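Local coordinates for erythrocyte membrane protein 1 (Plasmodium falciparum, PDB 2XU0) that probably binds receptors on host cells as a variant surface adhesin, represented here by its N-terminal segment and first Duffy-binding-like domain, at residues R325-K328 against I329-K333; I378-N381 against E382-V385; K386-E389 against E390-K393. The protein carries 10 engineered substitutions. One frame throughout, in Å; residues are numbered along the deposited sequence. Where two conformers were deposited one is given.

Contact 1 of 3, residues R325-K328 against I329-K333; sequences RIKK and IKIDK
Ile326 sends its two branches to different partners, Ile329 and Lys330. CD1, at the end of the longer branch, meets CD1 of Ile329 at 3.9 Å, while the shorter branch brings CG2 to within 3.5 Å of CE of Lys330. In both pairs the side chains cross at a slant. Arg325 and Ile329, by contrast, run side by side in the same direction, and NH1 of Arg325 comes to 3.9 Å from Ile329 CD1. The guanidinium has Ile326 CD1 over one face, displaced toward the rim, so both isoleucine methyls lie close to the flat group. With CG anti to the backbone nitrogen (chi1 176°) and a bend at chi3 (77°), Arg325 brings that group back against the isoleucine methyls; its NE forms a salt bridge with Glu322 and NH2 donates to the carbonyl of Phe105. These residues form rather more than two turns of helix 311-338, in the C-terminal part of the Duffy-binding-like domain, and the i to i+4 ladder links them: Lys330 N binds Ile326 O at 2.9 Å and Ile331 N binds Lys327 O at 2.8 Å. Lys327 is fully extended beside Ile331, with its amine given to Thr460 O. The amine of Lys330 pairs with Glu107, and that of Lys328 reaches His441 O. Farther along the helix, Lys328 O takes the amide of Asp332 and also a water at 2.9 Å, which donates weakly to OD2 of Asp332 and thereby ties carboxylate to carbonyl.

Contact 2 of 3, residues I378-N381 against E382-V385; sequences IKYN and EWIV
Tyr380 carries the side chain of Ile384, one helical turn later, over one face of its ring. CG1 of Ile384 sits 3.9 Å from the centroid of the Tyr380 ring and 29° off the ring normal, a CH-pi contact. The isoleucine slants across the ring toward the phenol end, where its CD1 comes 3.6 Å from Tyr380 OH. Because CG of Tyr380 is anti to the backbone nitrogen (chi1 178°), the ring is carried forward along the helix toward the following turn. Trp383 approaches more loosely: its CE3 is 4.3 Å from CE1 of Tyr380. In the backbone, Ile384 N donates to Tyr380 O at 3.1 Å and Val385 N to Asn381 O at 3.0 Å. Lys379 O receives two weak bonds, from the amides of Glu382 and Trp383. These two turns belong to the long helix 371-407 in the C-terminal part of the Duffy-binding-like domain, and Phe461 covers Ile384 from a nearby loop. Polar bonding across the two segments is thus confined to the backbone, whereas Tyr380, Trp383 and Ile384 meet through dispersion and CH-pi contact, which depend on close fit rather than on charge.

Contact 3 of 3, residues K386-E389 against E390-K393; sequences KKLE and EFYK
Glu390 faces two lysines of the preceding turn, and its two carboxylate oxygens are held differently. OE1 accepts from Lys387 NZ at 2.8 Å, through the syn lone pair, and takes a second hydrogen bond from NE1 of Trp319; two donors thus grip one oxygen of a buried acid. OE2 receives a water at 2.7 Å, which in turn accepts weakly from Lys387 NZ, while Lys386 NZ lies 3.7 Å from OE2 in a long ion pair. The three residues form a salt-bridge network, and the lysines would be expected to favour the ionised carboxylate. In Lys387 a bend at chi2 (-74°) turns the chain so that its amine meets Glu390. A second ion pair, Glu389 OE1 with Lys393 NZ, is less certain, because the lysine has two conformers and both residues touch a crystal neighbour. Main-chain groups are satisfied along the helix: Glu390 N donates to Lys386 O at 3.1 Å, Phe391 N to Lys387 O at 2.8 Å, and Tyr392 N to Leu388 O at 3.0 Å. Apolar contact adds to this where Leu388 CD1 rests over one face of Tyr392, 4.0 Å from the ring centroid, in a CH-pi contact. The segment belongs to helix 371-407: Lys387 and Phe391 lie against Trp319 of helix 311-338, Leu388, Phe391 and Tyr392 press on Pro457 of helix 457-460, and the Lys393 backbone bonds to that of Ala128.

Contacts 2 and 3 adjoin in sequence on helix 371-407, their centres about 12 Å apart, whereas contact 1 lies on helix 311-338. The two helices pack together at contacts 1 and 2, whose centres are also about 12 Å apart: Ile326 CG2 meets Trp383 CZ2 at 3.6 Å, and Lys327 and Ile331 border Tyr380. Contact 3 does not touch contact 1; their centres are about 17 Å apart and their nearest atoms about 6 Å. Contacts 1 and 2 lie away from the magnesium and proline sites. Contact 3 comes nearest to them, its Lys393 side chain lying about 7 Å from that of the magnesium ligand Asn121 and about 8 Å from the bound proline.

Contact 1 of 3, residues R325-K328 against I329-K333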
loop_
_atom_site.group_PDB
_atom_site.type_symbol
_atom_site.label_atom_id
_atom_site.label_comp_id
_atom_site.label_asym_id
_atom_site.label_seq_id
_atom_site.Cartn_x
_atom_site.Cartn_y
_atom_site.Cartn_z
ATOM N N ARG A 325 -5.495 6.724 7.917
ATOM C CA ARG A 325 -6.569 7.330 7.124
ATOM C C ARG A 325 -7.925 6.844 7.643
ATOM O O ARG A 325 -8.734 7.676 8.020
ATOM C CB ARG A 325 -6.398 7.038 5.632
ATOM C CG ARG A 325 -7.549 7.581 4.763
ATOM C CD ARG A 325 -7.370 7.234 3.298
ATOM N NE ARG A 325 -7.712 5.841 2.996
ATOM C CZ ARG A 325 -8.946 5.392 2.766
ATOM N NH1 ARG A 325 -9.982 6.214 2.830
ATOM N NH2 ARG A 325 -9.151 4.114 2.490
ATOM N N ILE A 326 -8.124 5.505 7.725
ATOM C CA ILE A 326 -9.333 4.851 8.231
ATOM C C ILE A 326 -9.625 5.195 9.695
ATOM O O ILE A 326 -10.793 5.378 10.037
ATOM C CB ILE A 326 -9.369 3.311 7.924
ATOM C CG1 ILE A 326 -9.329 2.994 6.393
ATOM C CG2 ILE A 326 -10.530 2.590 8.595
ATOM C CD1 ILE A 326 -10.348 3.753 5.563
ATOM N N LYS A 327 -8.591 5.275 10.549
ATOM C CA LYS A 327 -8.743 5.634 11.960
ATOM C C LYS A 327 -9.455 6.992 12.103
ATOM O O LYS A 327 -10.333 7.132 12.963
ATOM C CB LYS A 327 -7.387 5.648 12.697
ATOM C CG LYS A 327 -7.499 5.933 14.197
ATOM C CD LYS A 327 -6.124 5.963 14.875
ATOM C CE LYS A 327 -6.279 6.280 16.334
ATOM N NZ LYS A 327 -4.983 6.281 17.058
ATOM N N LYS A 328 -9.085 7.979 11.260
ATOM C CA LYS A 328 -9.726 9.297 11.277
ATOM C C LYS A 328 -11.224 9.177 10.957
ATOM O O LYS A 328 -12.042 9.766 11.671
ATOM C CB LYS A 328 -9.028 10.282 10.327
ATOM C CG LYS A 328 -7.810 10.931 10.957
ATOM C CD LYS A 328 -7.071 11.789 9.948
ATOM C CE LYS A 328 -5.626 11.973 10.329
ATOM N NZ LYS A 328 -4.746 11.979 9.133
ATOM N N ILE A 329 -11.579 8.346 9.958
ATOM C CA ILE A 329 -12.977 8.104 9.601
ATOM C C ILE A 329 -13.752 7.466 10.769
ATOM O O ILE A 329 -14.880 7.888 11.074
ATOM C CB ILE A 329 -13.071 7.246 8.329
ATOM C CG1 ILE A 329 -12.569 8.033 7.084
ATOM C CG2 ILE A 329 -14.509 6.688 8.137
ATOM C CD1 ILE A 329 -12.284 7.150 5.860
ATOM N N LYS A 330 -13.137 6.468 11.426
ATOM C CA LYS A 330 -13.769 5.749 12.526
ATOM C C LYS A 330 -13.918 6.602 13.770
ATOM O O LYS A 330 -14.958 6.514 14.404
ATOM C CB LYS A 330 -13.061 4.421 12.815
ATOM C CG LYS A 330 -13.071 3.516 11.624
ATOM C CD LYS A 330 -12.822 2.083 11.981
ATOM C CE LYS A 330 -13.003 1.235 10.745
ATOM N NZ LYS A 330 -14.332 0.579 10.691
ATOM N N ILE A 331 -12.925 7.455 14.097
ATOM C CA ILE A 331 -12.990 8.350 15.263
ATOM C C ILE A 331 -14.166 9.339 15.131
ATOM O O ILE A 331 -14.870 9.585 16.112
ATOM C CB ILE A 331 -11.636 9.059 15.529
ATOM C CG1 ILE A 331 -10.561 8.084 16.056
ATOM C CG2 ILE A 331 -11.774 10.325 16.424
ATOM C CD1 ILE A 331 -10.745 7.574 17.439
ATOM N N ASP A 332 -14.365 9.881 13.910
ATOM C CA ASP A 332 -15.448 10.807 13.563
ATOM C C ASP A 332 -16.830 10.195 13.780
ATOM O O ASP A 332 -17.710 10.881 14.307
ATOM C CB ASP A 332 -15.282 11.346 12.130
ATOM C CG ASP A 332 -14.148 12.344 11.980
ATOM O OD1 ASP A 332 -13.644 12.502 10.844
ATOM O OD2 ASP A 332 -13.762 12.973 13.001
ATOM N N LYS A 333 -16.998 8.896 13.439
ATOM C CA LYS A 333 -18.255 8.174 13.645
ATOM C C LYS A 333 -18.486 7.924 15.130
ATOM O O LYS A 333 -19.632 7.978 15.597
ATOM C CB LYS A 333 -18.282 6.859 12.845
ATOM C CG LYS A 333 -19.586 6.620 12.093
ATOM C CD LYS A 333 -20.668 5.981 12.971
ATOM C CE LYS A 333 -21.993 5.817 12.260
ATOM N NZ LYS A 333 -22.773 7.080 12.232
HETATM O O HOH W 1 -11.157 12.087 13.211
#

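Contact 2 of 3, residues I378-N381 against E382-V385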
loop_
_atom_site.group_PDB
_atom_site.type_symbol
_atom_site.label_atom_id
_atom_site.label_comp_id
_atom_site.label_asym_id
_atom_site.label_seq_id
_atom_site.Cartn_x
_atom_site.Cartn_y
_atom_site.Cartn_z
ATOM N N ILE A 378 -17.496 -0.119 21.304
ATOM C CA ILE A 378 -17.288 -1.573 21.245
ATOM C C ILE A 378 -16.779 -1.943 19.847
ATOM O O ILE A 378 -15.751 -2.609 19.743
ATOM C CB ILE A 378 -18.586 -2.357 21.622
ATOM C CG1 ILE A 378 -18.957 -2.220 23.134
ATOM C CG2 ILE A 378 -18.565 -3.820 21.129
ATOM C CD1 ILE A 378 -18.362 -3.233 24.150
ATOM N N LYS A 379 -17.485 -1.482 18.791
ATOM C CA LYS A 379 -17.140 -1.683 17.392
ATOM C C LYS A 379 -15.753 -1.080 17.027
ATOM O O LYS A 379 -14.959 -1.731 16.326
ATOM C CB LYS A 379 -18.220 -1.075 16.490
ATOM C CG LYS A 379 -19.267 -2.067 15.996
ATOM C CD LYS A 379 -20.478 -1.349 15.383
ATOM C CE LYS A 379 -20.355 -1.121 13.892
ATOM N NZ LYS A 379 -21.470 -0.286 13.370
ATOM N N TYR A 380 -15.479 0.152 17.487
ATOM C CA TYR A 380 -14.203 0.833 17.248
ATOM C C TYR A 380 -13.081 0.055 17.949
ATOM O O TYR A 380 -12.030 -0.155 17.360
ATOM C CB TYR A 380 -14.232 2.293 17.768
ATOM C CG TYR A 380 -12.914 3.017 17.589
ATOM C CD1 TYR A 380 -12.527 3.506 16.342
ATOM C CD2 TYR A 380 -12.020 3.149 18.647
ATOM C CE1 TYR A 380 -11.293 4.136 16.159
ATOM C CE2 TYR A 380 -10.789 3.791 18.480
ATOM C CZ TYR A 380 -10.424 4.268 17.228
ATOM O OH TYR A 380 -9.217 4.900 17.056
ATOM N N ASN A 381 -13.304 -0.378 19.183
ATOM C CA ASN A 381 -12.274 -1.137 19.900
ATOM C C ASN A 381 -11.970 -2.483 19.226
ATOM O O ASN A 381 -10.819 -2.899 19.282
ATOM C CB ASN A 381 -12.637 -1.361 21.369
ATOM C CG ASN A 381 -12.773 -0.111 22.195
ATOM O OD1 ASN A 381 -12.296 0.972 21.837
ATOM N ND2 ASN A 381 -13.451 -0.240 23.326
ATOM N N GLU A 382 -12.965 -3.151 18.584
ATOM C CA GLU A 382 -12.665 -4.432 17.921
ATOM C C GLU A 382 -11.731 -4.222 16.718
ATOM O O GLU A 382 -10.764 -4.983 16.549
ATOM C CB GLU A 382 -13.898 -5.280 17.555
ATOM C CG GLU A 382 -14.813 -4.822 16.435
ATOM C CD GLU A 382 -15.888 -5.835 16.077
ATOM O OE1 GLU A 382 -16.866 -5.448 15.396
ATOM O OE2 GLU A 382 -15.757 -7.014 16.481
ATOM N N TRP A 383 -11.999 -3.150 15.920
ATOM C CA TRP A 383 -11.152 -2.795 14.781
ATOM C C TRP A 383 -9.741 -2.478 15.245
ATOM O O TRP A 383 -8.811 -3.010 14.668
ATOM C CB TRP A 383 -11.744 -1.627 13.994
ATOM C CG TRP A 383 -10.895 -1.191 12.836
ATOM C CD1 TRP A 383 -10.825 -1.766 11.599
ATOM C CD2 TRP A 383 -10.029 -0.054 12.802
ATOM N NE1 TRP A 383 -9.948 -1.067 10.804
ATOM C CE2 TRP A 383 -9.468 0.008 11.510
ATOM C CE3 TRP A 383 -9.723 0.965 13.724
ATOM C CZ2 TRP A 383 -8.547 0.998 11.143
ATOM C CZ3 TRP A 383 -8.840 1.967 13.345
ATOM C CH2 TRP A 383 -8.260 1.974 12.071
ATOM N N ILE A 384 -9.586 -1.650 16.304
ATOM C CA ILE A 384 -8.288 -1.222 16.834
ATOM C C ILE A 384 -7.484 -2.415 17.336
ATOM O O ILE A 384 -6.259 -2.439 17.193
ATOM C CB ILE A 384 -8.468 -0.092 17.905
ATOM C CG1 ILE A 384 -8.546 1.281 17.253
ATOM C CG2 ILE A 384 -7.411 -0.119 19.041
ATOM C CD1 ILE A 384 -7.208 1.915 16.602
ATOM N N VAL A 385 -8.185 -3.400 17.937
ATOM C CA VAL A 385 -7.571 -4.616 18.466
ATOM C C VAL A 385 -7.030 -5.477 17.342
ATOM O O VAL A 385 -5.928 -6.012 17.466
ATOM C CB VAL A 385 -8.521 -5.353 19.440
ATOM C CG1 VAL A 385 -8.184 -6.835 19.569
ATOM C CG2 VAL A 385 -8.517 -4.653 20.808
#

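Contact 3 of 3, residues K386-E389 against E390-K393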
loop_
_atom_site.group_PDB
_atom_site.type_symbol
_atom_site.label_atom_id
_atom_site.label_comp_id
_atom_site.label_asym_id
_atom_site.label_seq_id
_atom_site.Cartn_x
_atom_site.Cartn_y
_atom_site.Cartn_z
ATOM N N LYS A 386 -7.772 -5.556 16.235
ATOM C CA LYS A 386 -7.367 -6.295 15.048
ATOM C C LYS A 386 -6.139 -5.597 14.369
ATOM O O LYS A 386 -5.258 -6.291 13.850
ATOM C CB LYS A 386 -8.531 -6.347 14.069
ATOM C CG LYS A 386 -8.292 -7.151 12.806
ATOM C CD LYS A 386 -9.513 -7.110 11.871
ATOM C CE LYS A 386 -9.169 -7.486 10.444
ATOM N NZ LYS A 386 -8.846 -8.937 10.284
ATOM N N LYS A 387 -6.126 -4.235 14.343
ATOM C CA LYS A 387 -5.060 -3.443 13.699
ATOM C C LYS A 387 -3.783 -3.561 14.526
ATOM O O LYS A 387 -2.711 -3.778 13.970
ATOM C CB LYS A 387 -5.505 -1.986 13.527
ATOM C CG LYS A 387 -6.540 -1.805 12.412
ATOM C CD LYS A 387 -5.867 -1.938 11.052
ATOM C CE LYS A 387 -6.772 -2.434 9.976
ATOM N NZ LYS A 387 -5.979 -2.722 8.754
ATOM N N LEU A 388 -3.923 -3.572 15.859
ATOM C CA LEU A 388 -2.786 -3.770 16.748
ATOM C C LEU A 388 -2.112 -5.098 16.435
ATOM O O LEU A 388 -0.885 -5.138 16.427
ATOM C CB LEU A 388 -3.198 -3.714 18.237
ATOM C CG LEU A 388 -2.073 -3.960 19.299
ATOM C CD1 LEU A 388 -0.895 -2.963 19.148
ATOM C CD2 LEU A 388 -2.618 -3.935 20.721
ATOM N N GLU A 389 -2.897 -6.188 16.236
ATOM C CA GLU A 389 -2.324 -7.504 15.969
ATOM C C GLU A 389 -1.576 -7.502 14.638
ATOM O O GLU A 389 -0.436 -7.951 14.584
ATOM C CB GLU A 389 -3.370 -8.629 16.060
ATOM C CG GLU A 389 -2.840 -9.989 15.646
ATOM C CD GLU A 389 -3.803 -11.113 15.986
ATOM O OE1 GLU A 389 -4.411 -11.671 15.047
ATOM O OE2 GLU A 389 -3.992 -11.396 17.193
ATOM N N GLU A 390 -2.207 -6.965 13.590
ATOM C CA GLU A 390 -1.609 -6.788 12.269
ATOM C C GLU A 390 -0.296 -6.038 12.376
ATOM O O GLU A 390 0.653 -6.374 11.669
ATOM C CB GLU A 390 -2.581 -6.022 11.364
ATOM C CG GLU A 390 -3.780 -6.860 10.942
ATOM C CD GLU A 390 -4.791 -6.136 10.074
ATOM O OE1 GLU A 390 -4.558 -4.953 9.749
ATOM O OE2 GLU A 390 -5.872 -6.710 9.825
ATOM N N PHE A 391 -0.261 -5.000 13.226
ATOM C CA PHE A 391 0.901 -4.173 13.495
ATOM C C PHE A 391 2.053 -4.995 14.102
ATOM O O PHE A 391 3.172 -4.953 13.577
ATOM C CB PHE A 391 0.532 -2.989 14.433
ATOM C CG PHE A 391 1.782 -2.270 14.886
ATOM C CD1 PHE A 391 2.473 -1.426 14.011
ATOM C CD2 PHE A 391 2.337 -2.530 16.130
ATOM C CE1 PHE A 391 3.683 -0.840 14.392
ATOM C CE2 PHE A 391 3.545 -1.943 16.509
ATOM C CZ PHE A 391 4.210 -1.105 15.633
ATOM N N TYR A 392 1.783 -5.771 15.179
ATOM C CA TYR A 392 2.845 -6.584 15.813
ATOM C C TYR A 392 3.381 -7.634 14.849
ATOM O O TYR A 392 4.589 -7.880 14.835
ATOM C CB TYR A 392 2.348 -7.286 17.095
ATOM C CG TYR A 392 2.120 -6.389 18.295
ATOM C CD1 TYR A 392 3.072 -5.445 18.675
ATOM C CD2 TYR A 392 1.051 -6.617 19.164
ATOM C CE1 TYR A 392 2.935 -4.706 19.852
ATOM C CE2 TYR A 392 0.880 -5.854 20.320
ATOM C CZ TYR A 392 1.820 -4.898 20.656
ATOM O OH TYR A 392 1.618 -4.120 21.757
ATOM N N LYS A 393 2.499 -8.205 14.003
ATOM C CA LYS A 393 2.897 -9.239 13.032
ATOM C C LYS A 393 3.874 -8.698 12.012
ATOM O O LYS A 393 4.791 -9.401 11.629
ATOM C CB LYS A 393 1.688 -9.807 12.311
ATOM C CG LYS A 393 0.824 -10.735 13.164
ATOM C CD LYS A 393 -0.299 -11.211 12.326
ATOM C CE LYS A 393 -0.728 -12.603 12.700
ATOM N NZ LYS A 393 -2.038 -12.571 13.400
HETATM O O HOH W 2 -7.637 -5.523 8.109
#